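Local coordinates for protein CT296 (Chlamydia trachomatis, PDB 3QH6) that is of unknown function but structurally resembles Fe(II) 2-oxoglutarate-dependent enzymes, at residues 19-24 / 125-130. Residues are numbered along the deposited sequence; the frame is centred on the assembly and turned at random.
Sequences GHILFE and GLFFSG
Phe127 meets Phe23 on the face of the sheet that also carries Ile21, the closest ring atoms being Phe127 CE1 and Phe23 CD1 at 3.8 Å. In Phe127 CG stands anti to the carbonyl carbon (chi1 -68°), as it does in Phe23, which brings the rings together although Phe23 stands opposite Gly125 and not opposite Phe127. The two side chains cross at a slant, with Phe23 CD1 at the edge of the Phe127 ring. Phe127 is directly paired with Ile21, and the two side chains run alongside each other, with Ile21 CG2 4.1 Å from Phe127 CB. These two residues form a hydrogen-bonded antiparallel pair: Ile21 N to Phe127 O, 2.9 Å, and Phe127 N to Ile21 O, 3.0 Å. The strand axes, 168° apart in direction, define an antiparallel pairing in which 20-23 forms one margin of a five-stranded sheet; the chain belongs to the DUF5070 family of the cupin clan. Helices 9-18 and 77-85 pack on this face, the first against Ile21 and the second against Phe127. Gly125, without a side chain, pairs through its backbone with Phe23, and Phe23 N reaches Gly125 O almost straight, with an angle of 177° at the hydrogen. On the other face, that of His20 and Leu22, Leu126 CD1 approaches Leu22 CB at 4.0 Å and His20 CD2 at 3.9 Å. Beyond the strands, Ser129 N makes a weak 3.4 Å hydrogen bond to Gly19 O, and one water links that oxygen to Ser129 OG.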
loop_
_atom_site.group_PDB
_atom_site.type_symbol
_atom_site.label_atom_id
_atom_site.label_comp_id
_atom_site.label_asym_id
_atom_site.label_seq_id
_atom_site.Cartn_x
_atom_site.Cartn_y
_atom_site.Cartn_z
ATOM N N GLY A 19 -10.828 -7.579 -8.524
ATOM C CA GLY A 19 -9.976 -7.957 -7.391
ATOM C C GLY A 19 -8.806 -7.025 -7.054
ATOM O O GLY A 19 -7.947 -7.352 -6.254
ATOM N N HIS A 20 -8.767 -5.835 -7.662
ATOM C CA HIS A 20 -7.772 -4.868 -7.300
ATOM C C HIS A 20 -8.338 -3.526 -7.738
ATOM O O HIS A 20 -9.278 -3.477 -8.549
ATOM C CB HIS A 20 -6.426 -5.107 -8.022
ATOM C CG HIS A 20 -6.498 -4.928 -9.515
ATOM N ND1 HIS A 20 -6.577 -5.994 -10.391
ATOM C CD2 HIS A 20 -6.514 -3.810 -10.282
ATOM C CE1 HIS A 20 -6.652 -5.534 -11.635
ATOM N NE2 HIS A 20 -6.604 -4.215 -11.595
ATOM N N ILE A 21 -7.751 -2.478 -7.223
ATOM C CA ILE A 21 -8.042 -1.127 -7.745
ATOM C C ILE A 21 -6.839 -0.246 -7.484
ATOM O O ILE A 21 -6.255 -0.252 -6.382
ATOM C CB ILE A 21 -9.332 -0.542 -7.103
ATOM C CG1 ILE A 21 -9.612 0.854 -7.644
ATOM C CG2 ILE A 21 -9.240 -0.496 -5.566
ATOM C CD1 ILE A 21 -11.045 1.388 -7.311
ATOM N N LEU A 22 -6.465 0.529 -8.494
ATOM C CA LEU A 22 -5.307 1.419 -8.424
ATOM C C LEU A 22 -5.752 2.855 -8.241
ATOM O O LEU A 22 -6.597 3.321 -9.007
ATOM C CB LEU A 22 -4.553 1.310 -9.778
ATOM C CG LEU A 22 -3.376 2.286 -9.948
ATOM C CD1 LEU A 22 -2.335 2.080 -8.864
ATOM C CD2 LEU A 22 -2.717 2.137 -11.329
ATOM N N PHE A 23 -5.182 3.568 -7.262
ATOM C CA PHE A 23 -5.527 4.989 -7.015
ATOM C C PHE A 23 -4.329 5.886 -7.192
ATOM O O PHE A 23 -3.286 5.665 -6.568
ATOM C CB PHE A 23 -6.015 5.202 -5.556
ATOM C CG PHE A 23 -7.401 4.690 -5.291
ATOM C CD1 PHE A 23 -7.607 3.483 -4.663
ATOM C CD2 PHE A 23 -8.501 5.436 -5.654
ATOM C CE1 PHE A 23 -8.887 3.013 -4.429
ATOM C CE2 PHE A 23 -9.766 4.957 -5.415
ATOM C CZ PHE A 23 -9.958 3.771 -4.802
ATOM N N GLU A 24 -4.492 6.940 -7.987
ATOM C CA GLU A 24 -3.521 8.021 -8.010
ATOM C C GLU A 24 -3.658 8.851 -6.742
ATOM O O GLU A 24 -4.770 9.095 -6.279
ATOM C CB GLU A 24 -3.764 8.935 -9.227
ATOM C CG GLU A 24 -2.726 10.043 -9.345
ATOM C CD GLU A 24 -2.910 10.934 -10.575
ATOM O OE1 GLU A 24 -3.816 10.660 -11.402
ATOM O OE2 GLU A 24 -2.129 11.908 -10.700
ATOM N N GLY A 125 -1.242 4.065 -4.981
ATOM C CA GLY A 125 -1.342 2.791 -4.275
ATOM C C GLY A 125 -2.321 1.838 -4.937
ATOM O O GLY A 125 -3.295 2.254 -5.539
ATOM N N LEU A 126 -2.046 0.545 -4.825
ATOM C CA LEU A 126 -2.876 -0.498 -5.418
ATOM C C LEU A 126 -3.418 -1.378 -4.302
ATOM O O LEU A 126 -2.620 -1.938 -3.544
ATOM C CB LEU A 126 -2.022 -1.343 -6.410
ATOM C CG LEU A 126 -2.663 -2.580 -7.078
ATOM C CD1 LEU A 126 -3.785 -2.167 -8.042
ATOM C CD2 LEU A 126 -1.630 -3.418 -7.825
ATOM N N PHE A 127 -4.745 -1.465 -4.148
ATOM C CA PHE A 127 -5.322 -2.442 -3.229
ATOM C C PHE A 127 -5.537 -3.716 -4.043
ATOM O O PHE A 127 -6.044 -3.641 -5.153
ATOM C CB PHE A 127 -6.690 -2.042 -2.719
ATOM C CG PHE A 127 -6.684 -0.832 -1.795
ATOM C CD1 PHE A 127 -6.638 0.454 -2.330
ATOM C CD2 PHE A 127 -6.778 -1.002 -0.411
ATOM C CE1 PHE A 127 -6.685 1.585 -1.495
ATOM C CE2 PHE A 127 -6.814 0.128 0.448
ATOM C CZ PHE A 127 -6.756 1.408 -0.089
ATOM N N PHE A 128 -5.226 -4.882 -3.491
ATOM C CA PHE A 128 -5.474 -6.111 -4.228
ATOM C C PHE A 128 -5.508 -7.284 -3.269
ATOM O O PHE A 128 -5.041 -7.178 -2.143
ATOM C CB PHE A 128 -4.362 -6.359 -5.277
ATOM C CG PHE A 128 -2.969 -6.614 -4.677
ATOM C CD1 PHE A 128 -2.481 -7.913 -4.536
ATOM C CD2 PHE A 128 -2.153 -5.551 -4.286
ATOM C CE1 PHE A 128 -1.220 -8.146 -4.000
ATOM C CE2 PHE A 128 -0.892 -5.767 -3.739
ATOM C CZ PHE A 128 -0.420 -7.071 -3.595
ATOM N N SER A 129 -6.020 -8.431 -3.711
ATOM C CA SER A 129 -5.861 -9.605 -2.879
ATOM C C SER A 129 -5.229 -10.716 -3.681
ATOM O O SER A 129 -5.262 -10.703 -4.888
ATOM C CB SER A 129 -7.183 -10.025 -2.217
ATOM O OG SER A 129 -7.966 -10.830 -3.047
ATOM N N GLY A 130 -4.629 -11.668 -2.997
ATOM C CA GLY A 130 -3.924 -12.745 -3.693
ATOM C C GLY A 130 -2.607 -12.300 -4.315
ATOM O O GLY A 130 -1.936 -11.419 -3.806
HETATM O O HOH W 1 -9.665 -9.081 -4.154
#